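Local coordinates for chromosomal replication initiator protein dnaA (Thermotoga maritima, PDB 2Z4S), which binds and hydrolyses ATP and, in its ATP form, assembles on the replication origin to start chromosomal replication, at residues 212-217 with 245-250. Sequence-based numbering, arbitrary orientation.
Sequences VQTELF and QDRLVS
The side-chain amide of Q245 joins R247 to T214 across the contact: its OE1 accepts from both NE and NH2 of R247, each at 2.8 Å, while its NE2 donates to OG1 of T214 on helix 210-224. NE and NH2 lie along one side of the guanidinium, which makes this a side-on grip, and OE1 sits close to the guanidinium plane. The bond from NE2 of Q245 to OG1 of T214 is longer, 3.1 Å, and bent at 142°. Bonds on both its oxygen and its nitrogen are consistent with a fixed amide orientation for Q245. A straighter bond runs between Q213 and the helix start: N of Q245, at the N-cap position, points at OE1 of Q213 from 2.9 Å with an N-H...O angle of 165°. The amide of Q213 is itself fixed by its NE2, which bonds the backbone oxygens of L206 and E243.

Held by Q245, the guanidinium of R247 stacks on one face of F217. Its CZ is 4.1 Å from the centroid of the F217 ring, which meets the criterion for a cation-pi stack, and its CD sits over the ring centre at 3.6 Å as a CH-pi contact. F217 presents this face with CG anti to its backbone N, while the R247 chain, extended from CG to NE, carries CD over the same face as the guanidinium. Next to this stack the branched end of L248 meets helix 210-224: CD2 of L248 is 3.9 Å from CA of F217. CD1 of L248 lies 3.6 Å from O of Q213 and makes a looser apolar contact with CD1 of L216.

The short helical segments cross at 43°, their axes 9.8 Å apart. Away from the nucleotide site, this is helix-to-helix packing within the AAA+ domain of DnaA: helix 210-224, which links two neighbouring parallel strands of the P-loop-type sheet, receives the N-terminal end of helix 246-253, which follows strand 229-234.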
# COMPACT_ATOMS: atom_id res chain seq x y z
N VAL A 212 10.01 15.46 12.06
CA VAL A 212 9.09 14.33 12.18
C VAL A 212 9.85 13.03 12.37
O VAL A 212 9.48 12.21 13.21
CB VAL A 212 8.22 14.18 10.91
CG1 VAL A 212 7.55 12.82 10.90
CG2 VAL A 212 7.16 15.27 10.86
N GLN A 213 10.92 12.85 11.60
CA GLN A 213 11.72 11.64 11.70
C GLN A 213 12.03 11.29 13.15
O GLN A 213 11.85 10.14 13.59
CB GLN A 213 13.02 11.79 10.91
CG GLN A 213 12.82 11.70 9.41
CD GLN A 213 14.13 11.63 8.65
OE1 GLN A 213 15.05 10.92 9.06
NE2 GLN A 213 14.21 12.34 7.53
N THR A 214 12.46 12.29 13.91
CA THR A 214 12.78 12.07 15.32
C THR A 214 11.57 11.58 16.11
O THR A 214 11.67 10.60 16.84
CB THR A 214 13.32 13.36 15.96
OG1 THR A 214 14.62 13.63 15.44
CG2 THR A 214 13.38 13.22 17.47
N GLU A 215 10.44 12.27 15.97
CA GLU A 215 9.23 11.91 16.69
C GLU A 215 8.78 10.49 16.32
O GLU A 215 8.39 9.71 17.19
CB GLU A 215 8.12 12.93 16.38
CG GLU A 215 6.76 12.70 17.08
CD GLU A 215 6.87 12.64 18.60
OE1 GLU A 215 7.69 13.39 19.17
OE2 GLU A 215 6.12 11.85 19.22
N LEU A 216 8.84 10.17 15.03
CA LEU A 216 8.44 8.85 14.54
C LEU A 216 9.33 7.85 15.26
O LEU A 216 8.84 6.84 15.78
CB LEU A 216 8.67 8.73 13.03
CG LEU A 216 7.74 7.85 12.19
CD1 LEU A 216 8.44 7.53 10.89
CD2 LEU A 216 7.40 6.58 12.91
N PHE A 217 10.62 8.16 15.29
CA PHE A 217 11.62 7.32 15.94
C PHE A 217 11.20 6.80 17.32
O PHE A 217 11.25 5.60 17.58
CB PHE A 217 12.93 8.10 16.10
CG PHE A 217 14.01 7.32 16.78
CD1 PHE A 217 14.70 6.32 16.11
CD2 PHE A 217 14.31 7.55 18.12
CE1 PHE A 217 15.66 5.55 16.76
CE2 PHE A 217 15.27 6.79 18.78
CZ PHE A 217 15.95 5.78 18.09
N GLN A 245 17.66 9.63 9.36
CA GLN A 245 18.37 9.30 10.58
C GLN A 245 18.68 7.79 10.65
O GLN A 245 17.78 6.97 10.76
CB GLN A 245 17.53 9.72 11.80
CG GLN A 245 17.42 11.23 11.95
CD GLN A 245 16.37 11.66 12.97
OE1 GLN A 245 16.21 11.04 14.03
NE2 GLN A 245 15.64 12.73 12.65
N ASP A 246 19.96 7.46 10.59
CA ASP A 246 20.41 6.07 10.65
C ASP A 246 19.72 5.28 11.75
O ASP A 246 19.51 4.07 11.62
CB ASP A 246 21.92 6.02 10.91
CG ASP A 246 22.71 6.87 9.95
OD1 ASP A 246 22.74 6.52 8.75
OD2 ASP A 246 23.29 7.89 10.39
N ARG A 247 19.38 5.93 12.85
CA ARG A 247 18.73 5.23 13.94
C ARG A 247 17.34 4.78 13.54
O ARG A 247 16.86 3.75 14.01
CB ARG A 247 18.66 6.11 15.18
CG ARG A 247 18.14 7.50 14.94
CD ARG A 247 17.97 8.23 16.25
NE ARG A 247 17.29 9.50 16.07
CZ ARG A 247 16.81 10.24 17.06
NH1 ARG A 247 16.94 9.82 18.31
NH2 ARG A 247 16.18 11.38 16.79
N LEU A 248 16.69 5.55 12.68
CA LEU A 248 15.36 5.20 12.19
C LEU A 248 15.56 4.05 11.20
O LEU A 248 15.00 2.97 11.35
CB LEU A 248 14.73 6.36 11.46
CG LEU A 248 13.42 6.87 12.05
CD1 LEU A 248 12.73 7.73 11.01
CD2 LEU A 248 12.53 5.71 12.47
N VAL A 249 16.38 4.32 10.18
CA VAL A 249 16.70 3.33 9.15
C VAL A 249 17.09 2.00 9.79
O VAL A 249 16.83 0.93 9.25
CB VAL A 249 17.85 3.82 8.27
CG1 VAL A 249 18.06 2.86 7.11
CG2 VAL A 249 17.56 5.22 7.77
N SER A 250 17.73 2.07 10.95
CA SER A 250 18.14 0.87 11.65
C SER A 250 16.90 0.19 12.27
O SER A 250 16.87 -1.03 12.47
CB SER A 250 19.15 1.23 12.73
OG SER A 250 18.59 2.16 13.64